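PDB 1H80: iota-carrageenase from Alteromonas sp., which hydrolyses internal beta-1,4 linkages of iota-carrageenans, sulfated galactans of red algal cell walls, with inversion of anomeric configuration. Local coordinates for residues 5-8 and 9-12; 96-99 and 100-103; 445-448 and 449-453. All blocks are in the same frame, centred on the assembly; numbering follows the deposited sequence. Where two conformers were deposited one is given.

Three local contacts, strung in series along a beta-helix enzyme, show how side chains a few residues apart pack against one another where the chain leaves regular structure or turns a corner; none of them nests in or crosses another. Interaction 1 (5-12) closes a tight turn in the N-terminal loop that precedes strand 20-23, and sets it against strands 177-185 and 202-210. Interaction 2 (96-103) follows at a corner of strand 97-102, and its nearest atoms lie about 10 Å from those of interaction 1. Interaction 3 (445-453) shapes the loop between strand 438-439 and helix 459-463, where a disulfide ties it to Cys381. Its centre is about 47 Å from that of interaction 1, on the opposite side of the chain's centre.

Interaction 1 (5-8 and 9-12); sequences TYKD and ADFY
Lys7 and Asp10 are joined by a backbone bond, Asp10 N to Lys7 O at 2.9 Å, that starts a tight turn in the chain. One residue on, the carbonyl oxygen of Asp8 takes two donors, Phe11 N at 2.9 Å and Tyr12 N at 3.0 Å, so a single acceptor holds the end of the turn. The Asp10 side chain folds back to complete the grip: its OD2 receives the Lys7 N-H at 3.0 Å in a nearly straight bond (169°) that arrives from above the carboxylate plane. Lys7 runs extended across Asp10 at about a right angle, its CE 3.4 Å from Asp10 OD1, while the ammonium itself makes no contact with the carboxylate. The aromatic side chains meet in an offset edge-to-face pair, the edge of Phe11 toward the face of Tyr6, with planes at 80° and Tyr6 CD1 3.6 Å from Phe11 CE2. Tyr6 holds CG between its backbone N and carbonyl carbon (chi1 55°), which presents that face to Phe11. With an alanine at Phe11, Tyr6 would probably lose its edge-on partner and a gap would open beside Leu203 and Ile178. The turn is seated on the beta-helix wall: Phe11 packs on Ile178 of strand 177-185 and Leu203 of strand 202-210, and Asp8 forms a salt bridge with Arg205.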
ATOM      1  N   THR A   5       2.987 -17.350 -15.775  1.00 24.80           N
ATOM      2  CA  THR A   5       4.312 -16.760 -15.917  1.00 24.85           C
ATOM      3  C   THR A   5       4.222 -15.435 -16.651  1.00 23.17           C
ATOM      4  O   THR A   5       3.192 -15.096 -17.228  1.00 23.03           O
ATOM      5  CB  THR A   5       5.268 -17.681 -16.702  1.00 26.18           C
ATOM      6  OG1 THR A   5       4.717 -17.948 -17.997  1.00 27.96           O
ATOM      7  CG2 THR A   5       5.484 -18.992 -15.960  1.00 27.90           C
ATOM      8  N   TYR A   6       5.313 -14.681 -16.618  1.00 21.74           N
ATOM      9  CA  TYR A   6       5.362 -13.390 -17.283  1.00 20.07           C
ATOM     10  C   TYR A   6       6.805 -12.931 -17.372  1.00 19.32           C
ATOM     11  O   TYR A   6       7.694 -13.502 -16.741  1.00 18.47           O
ATOM     12  CB  TYR A   6       4.544 -12.363 -16.492  1.00 19.54           C
ATOM     13  CG  TYR A   6       4.961 -12.250 -15.045  1.00 19.13           C
ATOM     14  CD1 TYR A   6       6.135 -11.589 -14.686  1.00 19.07           C
ATOM     15  CD2 TYR A   6       4.214 -12.858 -14.040  1.00 20.35           C
ATOM     16  CE1 TYR A   6       6.560 -11.544 -13.364  1.00 19.08           C
ATOM     17  CE2 TYR A   6       4.630 -12.819 -12.711  1.00 19.93           C
ATOM     18  CZ  TYR A   6       5.803 -12.163 -12.384  1.00 19.97           C
ATOM     19  OH  TYR A   6       6.238 -12.151 -11.082  1.00 20.21           O
ATOM     20  N   LYS A   7       7.033 -11.901 -18.174  1.00 18.68           N
ATOM     21  CA  LYS A   7       8.360 -11.337 -18.316  1.00 18.60           C
ATOM     22  C   LYS A   7       8.217  -9.856 -18.014  1.00 16.89           C
ATOM     23  O   LYS A   7       7.132  -9.287 -18.158  1.00 16.48           O
ATOM     24  CB  LYS A   7       8.907 -11.553 -19.730  1.00 20.66           C
ATOM     25  CG  LYS A   7       8.084 -10.940 -20.841  1.00 23.29           C
ATOM     26  CD  LYS A   7       8.775 -11.136 -22.185  1.00 26.70           C
ATOM     27  CE  LYS A   7       8.004 -10.476 -23.314  1.00 27.48           C
ATOM     28  NZ  LYS A   7       8.715 -10.601 -24.618  1.00 29.68           N
ATOM     29  N   ASP A   8       9.302  -9.232 -17.579  1.00 16.01           N
ATOM     30  CA  ASP A   8       9.249  -7.821 -17.241  1.00 15.81           C
ATOM     31  C   ASP A   8       8.753  -6.949 -18.385  1.00 15.26           C
ATOM     32  O   ASP A   8       8.056  -5.962 -18.152  1.00 14.16           O
ATOM     33  CB  ASP A   8      10.625  -7.348 -16.775  1.00 18.37           C
ATOM     34  CG  ASP A   8      11.008  -7.930 -15.429  1.00 20.75           C
ATOM     35  OD1 ASP A   8      10.237  -8.756 -14.901  1.00 22.84           O
ATOM     36  OD2 ASP A   8      12.078  -7.563 -14.897  1.00 23.94           O
ATOM     37  N   ALA A   9       9.095  -7.318 -19.617  1.00 14.59           N
ATOM     38  CA  ALA A   9       8.684  -6.542 -20.782  1.00 15.34           C
ATOM     39  C   ALA A   9       7.175  -6.552 -21.015  1.00 15.05           C
ATOM     40  O   ALA A   9       6.666  -5.802 -21.847  1.00 16.00           O
ATOM     41  CB  ALA A   9       9.412  -7.041 -22.030  1.00 15.99           C
ATOM     42  N   ASP A  10       6.459  -7.412 -20.299  1.00 13.84           N
ATOM     43  CA  ASP A  10       5.009  -7.449 -20.431  1.00 14.57           C
ATOM     44  C   ASP A  10       4.433  -6.240 -19.699  1.00 13.19           C
ATOM     45  O   ASP A  10       3.283  -5.854 -19.920  1.00 13.99           O
ATOM     46  CB  ASP A  10       4.423  -8.713 -19.796  1.00 16.43           C
ATOM     47  CG  ASP A  10       4.767  -9.976 -20.556  1.00 19.08           C
ATOM     48  OD1 ASP A  10       4.978  -9.899 -21.784  1.00 20.87           O
ATOM     49  OD2 ASP A  10       4.800 -11.055 -19.920  1.00 19.91           O
ATOM     50  N   PHE A  11       5.246  -5.638 -18.834  1.00 12.61           N
ATOM     51  CA  PHE A  11       4.804  -4.503 -18.034  1.00 11.79           C
ATOM     52  C   PHE A  11       5.496  -3.199 -18.380  1.00 12.53           C
ATOM     53  O   PHE A  11       4.856  -2.162 -18.528  1.00 13.39           O
ATOM     54  CB  PHE A  11       5.049  -4.791 -16.552  1.00 11.90           C
ATOM     55  CG  PHE A  11       4.416  -6.057 -16.071  1.00 12.67           C
ATOM     56  CD1 PHE A  11       3.080  -6.078 -15.688  1.00 13.58           C
ATOM     57  CD2 PHE A  11       5.153  -7.234 -16.011  1.00 13.42           C
ATOM     58  CE1 PHE A  11       2.482  -7.253 -15.251  1.00 13.47           C
ATOM     59  CE2 PHE A  11       4.563  -8.420 -15.576  1.00 14.57           C
ATOM     60  CZ  PHE A  11       3.224  -8.430 -15.195  1.00 13.41           C
ATOM     61  N   TYR A  12       6.814  -3.257 -18.499  1.00 12.22           N
ATOM     62  CA  TYR A  12       7.599  -2.064 -18.774  1.00 12.70           C
ATOM     63  C   TYR A  12       8.598  -2.276 -19.896  1.00 12.32           C
ATOM     64  O   TYR A  12       9.286  -3.293 -19.940  1.00 13.57           O
ATOM     65  CB  TYR A  12       8.348  -1.653 -17.507  1.00 12.85           C
ATOM     66  CG  TYR A  12       9.284  -0.488 -17.701  1.00 12.31           C
ATOM     67  CD1 TYR A  12       8.793   0.790 -17.941  1.00 12.29           C
ATOM     68  CD2 TYR A  12      10.667  -0.671 -17.673  1.00 11.83           C
ATOM     69  CE1 TYR A  12       9.651   1.862 -18.153  1.00 11.92           C
ATOM     70  CE2 TYR A  12      11.535   0.394 -17.881  1.00 11.64           C
ATOM     71  CZ  TYR A  12      11.020   1.657 -18.122  1.00 12.71           C
ATOM     72  OH  TYR A  12      11.871   2.714 -18.337  1.00 13.73           O
TER

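Interaction 2 (96-99 and 100-103); sequences NHRL and FEVG
Leu99 and Phe100 make the tightly packed half of this corner, where the chain turns between one face of the beta-helix and the next. Leu99 CB sits over the face of the Phe100 ring, 3.8 Å from its centroid and only 11° off the ring normal, a CH-pi contact between consecutive residues. The ring swings back beneath its neighbour because CG lies beside the Phe100 backbone N, opposite the carbonyl carbon (chi1 -44°). Both side chains are buried. Phe100 also meets the rings of Phe113 and Phe135 at slanted angles, and Leu99 rests on Ile86 and Pro88 of strand 85-88.

Arg98, partly exposed, and the buried Glu101 form the looser half. The arginine bends at its second torsion and brings NH1 to within 2.7 Å of Glu101 OE2. The distance is that of a salt bridge, yet the hydrogen bond is weak, since the N-H...O angle is strongly bent (125°). Arg98 was moreover deposited in two conformers, so the pairing describes one of them. In that position the carbonyl oxygen of Asn96 lies over the centre of the guanidinium, 3.8 Å above its plane. Glu101 has a firmer partner in Gln71, whose NE2 is hydrogen-bonded to OE1.

Chemically, then, the apolar side is closely packed, while the carboxylate of Glu101, which the bond from Gln71 probably helps to position, is likely to ease the repulsion between Arg98 and nearby Lys136.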
ATOM      1  N   ASN A  96      -2.451  17.642   1.833  1.00 24.65           N
ATOM      2  CA  ASN A  96      -1.810  16.350   1.638  1.00 23.15           C
ATOM      3  C   ASN A  96      -0.686  16.559   0.640  1.00 22.12           C
ATOM      4  O   ASN A  96      -0.895  17.103  -0.446  1.00 22.70           O
ATOM      5  CB  ASN A  96      -2.812  15.326   1.111  1.00 23.38           C
ATOM      6  CG  ASN A  96      -3.984  15.134   2.048  1.00 23.22           C
ATOM      7  OD1 ASN A  96      -3.822  15.169   3.267  1.00 23.98           O
ATOM      8  ND2 ASN A  96      -5.167  14.918   1.486  1.00 24.26           N
ATOM      9  N   HIS A  97       0.509  16.130   1.015  1.00 20.04           N
ATOM     10  CA  HIS A  97       1.668  16.318   0.163  1.00 19.36           C
ATOM     11  C   HIS A  97       2.304  15.038  -0.335  1.00 18.42           C
ATOM     12  O   HIS A  97       2.184  13.981   0.280  1.00 17.59           O
ATOM     13  CB  HIS A  97       2.717  17.127   0.919  1.00 19.99           C
ATOM     14  CG  HIS A  97       2.227  18.461   1.383  1.00 21.17           C
ATOM     15  ND1 HIS A  97       2.569  18.992   2.607  1.00 22.41           N
ATOM     16  CD2 HIS A  97       1.431  19.379   0.784  1.00 22.18           C
ATOM     17  CE1 HIS A  97       2.006  20.179   2.744  1.00 22.72           C
ATOM     18  NE2 HIS A  97       1.309  20.437   1.650  1.00 22.19           N
ATOM     19  N   ARG A  98       2.983  15.147  -1.471  1.00 18.39           N
ATOM     20  CA  ARG A  98       3.681  14.019  -2.066  1.00 18.58           C
ATOM     21  C   ARG A  98       5.010  14.553  -2.570  1.00 17.81           C
ATOM     22  O   ARG A  98       5.101  15.708  -2.984  1.00 17.18           O
ATOM     23  CB  ARG A  98       2.895  13.437  -3.246  1.00 20.44           C
ATOM     24  CG  ARG A  98       1.442  13.114  -2.950  0.50 23.51           C
ATOM     25  CD  ARG A  98       0.543  14.266  -3.362  0.50 25.67           C
ATOM     26  NE  ARG A  98      -0.857  14.015  -3.037  0.50 29.12           N
ATOM     27  CZ  ARG A  98      -1.863  14.786  -3.433  0.50 30.05           C
ATOM     28  NH1 ARG A  98      -1.626  15.859  -4.175  0.50 31.41           N
ATOM     29  NH2 ARG A  98      -3.106  14.487  -3.083  0.50 31.62           N
ATOM     30  N   LEU A  99       6.045  13.725  -2.526  1.00 16.53           N
ATOM     31  CA  LEU A  99       7.345  14.152  -3.010  1.00 16.07           C
ATOM     32  C   LEU A  99       7.238  14.220  -4.526  1.00 15.23           C
ATOM     33  O   LEU A  99       7.633  15.207  -5.149  1.00 13.58           O
ATOM     34  CB  LEU A  99       8.433  13.148  -2.627  1.00 17.45           C
ATOM     35  CG  LEU A  99       8.892  13.060  -1.172  1.00 19.75           C
ATOM     36  CD1 LEU A  99       9.916  11.946  -1.050  1.00 20.52           C
ATOM     37  CD2 LEU A  99       9.493  14.377  -0.728  1.00 22.35           C
ATOM     38  N   PHE A 100       6.661  13.170  -5.109  1.00 14.41           N
ATOM     39  CA  PHE A 100       6.535  13.066  -6.555  1.00 14.14           C
ATOM     40  C   PHE A 100       5.134  12.711  -7.026  1.00 13.99           C
ATOM     41  O   PHE A 100       4.490  11.822  -6.473  1.00 14.89           O
ATOM     42  CB  PHE A 100       7.488  11.985  -7.069  1.00 13.25           C
ATOM     43  CG  PHE A 100       8.855  12.040  -6.454  1.00 13.26           C
ATOM     44  CD1 PHE A 100       9.682  13.133  -6.667  1.00 14.07           C
ATOM     45  CD2 PHE A 100       9.311  10.998  -5.651  1.00 13.84           C
ATOM     46  CE1 PHE A 100      10.948  13.194  -6.089  1.00 14.77           C
ATOM     47  CE2 PHE A 100      10.575  11.046  -5.068  1.00 14.76           C
ATOM     48  CZ  PHE A 100      11.394  12.148  -5.287  1.00 15.05           C
ATOM     49  N   GLU A 101       4.673  13.403  -8.060  1.00 14.05           N
ATOM     50  CA  GLU A 101       3.366  13.117  -8.630  1.00 14.69           C
ATOM     51  C   GLU A 101       3.618  12.704 -10.072  1.00 14.12           C
ATOM     52  O   GLU A 101       4.386  13.349 -10.784  1.00 13.62           O
ATOM     53  CB  GLU A 101       2.463  14.347  -8.553  1.00 17.23           C
ATOM     54  CG  GLU A 101       2.209  14.787  -7.117  1.00 20.27           C
ATOM     55  CD  GLU A 101       1.110  15.822  -6.993  1.00 22.70           C
ATOM     56  OE1 GLU A 101       1.183  16.860  -7.682  0.50 22.56           O
ATOM     57  OE2 GLU A 101       0.174  15.595  -6.198  0.50 23.61           O
ATOM     58  N   VAL A 102       2.989  11.614 -10.493  1.00 12.45           N
ATOM     59  CA  VAL A 102       3.185  11.107 -11.843  1.00 13.45           C
ATOM     60  C   VAL A 102       1.859  10.888 -12.549  1.00 13.14           C
ATOM     61  O   VAL A 102       1.183   9.885 -12.323  1.00 12.70           O
ATOM     62  CB  VAL A 102       3.955   9.769 -11.817  1.00 13.44           C
ATOM     63  CG1 VAL A 102       4.446   9.417 -13.214  1.00 14.52           C
ATOM     64  CG2 VAL A 102       5.112   9.857 -10.834  1.00 14.14           C
ATOM     65  N   GLY A 103       1.485  11.839 -13.398  1.00 13.13           N
ATOM     66  CA  GLY A 103       0.245  11.718 -14.136  1.00 13.67           C
ATOM     67  C   GLY A 103      -0.963  12.216 -13.375  1.00 14.59           C
ATOM     68  O   GLY A 103      -2.095  11.943 -13.761  1.00 14.83           O
TER

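Interaction 3 (445-448 and 449-453); sequences SSRV and CNYYG
Arg447 reaches forward over Cys449 and Tyr451, its chain extended from CG to NE and CG opposite the backbone N (chi1 178°). It has two deposited conformers, and this pairing holds for one. At Cys449 the carbonyl oxygen takes the N-H of Arg447 NE at 3.0 Å, a bond nearly along the C=O axis and tilted somewhat from the guanidinium plane. The Cys449 side chain turns away from Arg447 to form its disulfide with Cys381, and Val448 CG2 lies 4.1 Å from its SG. Asn450 uses OD1 twice, accepting from Gly453 N at 2.7 Å, with the donor above the amide plane, and from a water at 2.9 Å. Tyr451 carries the main contact: the guanidinium lies flat on its ring, planes only 9° apart and CZ 3.7 Å from the ring centroid, a stacked cation-pi pair. The ring's hydroxyl is hydrogen-bonded to Asp372 OD1, which probably helps hold this platform in place. Tyr452 donates its backbone N-H to the same water, 3.0 Å away, and Arg447 NH2 adds a weak bond to it at 3.2 Å, in the guanidinium plane. Gly453 N closes an Asx motif with Asn450 OD1, here combined with an arginine-tyrosine stack in a surface loop tethered by a disulfide.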
ATOM      1  N   SER A 445     -14.698 -17.598  18.218  1.00 19.81           N
ATOM      2  CA  SER A 445     -13.903 -16.676  19.013  1.00 20.33           C
ATOM      3  C   SER A 445     -14.683 -16.259  20.251  1.00 21.18           C
ATOM      4  O   SER A 445     -15.886 -16.498  20.350  1.00 20.71           O
ATOM      5  CB  SER A 445     -13.546 -15.435  18.191  1.00 20.58           C
ATOM      6  OG  SER A 445     -14.707 -14.709  17.829  1.00 21.13           O
ATOM      7  N   SER A 446     -13.986 -15.641  21.197  1.00 22.20           N
ATOM      8  CA  SER A 446     -14.603 -15.174  22.432  1.00 23.32           C
ATOM      9  C   SER A 446     -13.706 -14.090  23.007  1.00 24.01           C
ATOM     10  O   SER A 446     -12.488 -14.125  22.819  1.00 24.21           O
ATOM     11  CB  SER A 446     -14.746 -16.328  23.429  1.00 24.32           C
ATOM     12  OG  SER A 446     -13.486 -16.875  23.768  0.50 25.40           O
ATOM     13  N   ARG A 447     -14.299 -13.125  23.702  1.00 24.35           N
ATOM     14  CA  ARG A 447     -13.511 -12.045  24.276  1.00 25.02           C
ATOM     15  C   ARG A 447     -12.658 -12.508  25.448  1.00 24.68           C
ATOM     16  O   ARG A 447     -13.173 -12.979  26.464  1.00 25.13           O
ATOM     17  CB  ARG A 447     -14.410 -10.890  24.722  1.00 26.46           C
ATOM     18  CG  ARG A 447     -13.626  -9.761  25.370  1.00 28.56           C
ATOM     19  CD  ARG A 447     -14.414  -8.470  25.444  1.00 30.30           C
ATOM     20  NE  ARG A 447     -13.640  -7.427  26.109  0.50 31.59           N
ATOM     21  CZ  ARG A 447     -13.998  -6.149  26.171  0.50 32.39           C
ATOM     22  NH1 ARG A 447     -15.125  -5.745  25.603  0.50 32.69           N
ATOM     23  NH2 ARG A 447     -13.227  -5.276  26.806  0.50 32.76           N
ATOM     24  N   VAL A 448     -11.347 -12.371  25.295  1.00 23.99           N
ATOM     25  CA  VAL A 448     -10.408 -12.764  26.329  1.00 23.05           C
ATOM     26  C   VAL A 448      -9.504 -11.584  26.663  1.00 22.74           C
ATOM     27  O   VAL A 448      -8.752 -11.623  27.638  1.00 23.11           O
ATOM     28  CB  VAL A 448      -9.552 -13.973  25.869  1.00 22.43           C
ATOM     29  CG1 VAL A 448     -10.442 -15.186  25.659  1.00 22.63           C
ATOM     30  CG2 VAL A 448      -8.831 -13.651  24.571  1.00 22.32           C
ATOM     31  N   CYS A 449      -9.583 -10.528  25.854  1.00 21.77           N
ATOM     32  CA  CYS A 449      -8.763  -9.341  26.069  1.00 21.45           C
ATOM     33  C   CYS A 449      -9.542  -8.190  26.671  1.00 21.58           C
ATOM     34  O   CYS A 449     -10.738  -8.038  26.422  1.00 22.35           O
ATOM     35  CB  CYS A 449      -8.138  -8.858  24.755  1.00 21.90           C
ATOM     36  SG  CYS A 449      -7.029 -10.069  23.975  1.00 23.64           S
ATOM     37  N   ASN A 450      -8.844  -7.386  27.466  1.00 20.92           N
ATOM     38  CA  ASN A 450      -9.426  -6.214  28.101  1.00 20.57           C
ATOM     39  C   ASN A 450      -9.157  -5.088  27.112  1.00 19.92           C
ATOM     40  O   ASN A 450      -8.098  -4.464  27.145  1.00 19.48           O
ATOM     41  CB  ASN A 450      -8.721  -5.929  29.427  1.00 21.37           C
ATOM     42  CG  ASN A 450      -9.406  -4.845  30.229  1.00 22.15           C
ATOM     43  OD1 ASN A 450     -10.002  -3.921  29.668  1.00 22.31           O
ATOM     44  ND2 ASN A 450      -9.313  -4.939  31.552  1.00 22.26           N
ATOM     45  N   TYR A 451     -10.120  -4.843  26.229  1.00 19.06           N
ATOM     46  CA  TYR A 451      -9.982  -3.831  25.182  1.00 19.20           C
ATOM     47  C   TYR A 451      -9.377  -2.494  25.572  1.00 19.49           C
ATOM     48  O   TYR A 451      -8.498  -1.983  24.881  1.00 19.88           O
ATOM     49  CB  TYR A 451     -11.335  -3.575  24.515  1.00 18.73           C
ATOM     50  CG  TYR A 451     -11.854  -4.711  23.662  1.00 19.55           C
ATOM     51  CD1 TYR A 451     -11.214  -5.951  23.633  1.00 19.10           C
ATOM     52  CD2 TYR A 451     -13.010  -4.551  22.901  1.00 19.92           C
ATOM     53  CE1 TYR A 451     -11.717  -7.005  22.869  1.00 19.48           C
ATOM     54  CE2 TYR A 451     -13.520  -5.592  22.138  1.00 20.11           C
ATOM     55  CZ  TYR A 451     -12.872  -6.816  22.125  1.00 20.06           C
ATOM     56  OH  TYR A 451     -13.392  -7.846  21.375  1.00 21.02           O
ATOM     57  N   TYR A 452      -9.835  -1.917  26.676  1.00 19.96           N
ATOM     58  CA  TYR A 452      -9.324  -0.614  27.073  1.00 21.11           C
ATOM     59  C   TYR A 452      -8.535  -0.578  28.371  1.00 20.76           C
ATOM     60  O   TYR A 452      -7.939   0.446  28.705  1.00 21.82           O
ATOM     61  CB  TYR A 452     -10.489   0.374  27.134  1.00 22.26           C
ATOM     62  CG  TYR A 452     -11.198   0.495  25.806  1.00 23.80           C
ATOM     63  CD1 TYR A 452     -10.599   1.161  24.736  1.00 24.86           C
ATOM     64  CD2 TYR A 452     -12.434  -0.112  25.596  1.00 24.39           C
ATOM     65  CE1 TYR A 452     -11.216   1.213  23.484  1.00 25.41           C
ATOM     66  CE2 TYR A 452     -13.057  -0.067  24.351  1.00 25.58           C
ATOM     67  CZ  TYR A 452     -12.442   0.595  23.302  1.00 25.78           C
ATOM     68  OH  TYR A 452     -13.048   0.628  22.067  1.00 27.07           O
ATOM     69  N   GLY A 453      -8.512  -1.696  29.089  1.00 21.14           N
ATOM     70  CA  GLY A 453      -7.792  -1.738  30.350  1.00 21.00           C
ATOM     71  C   GLY A 453      -6.515  -2.556  30.333  1.00 20.79           C
ATOM     72  O   GLY A 453      -5.787  -2.595  31.326  1.00 20.76           O
TER
HETATM   73  O   HOH W   1     -12.224  -2.632  28.263  1.00 28.58           O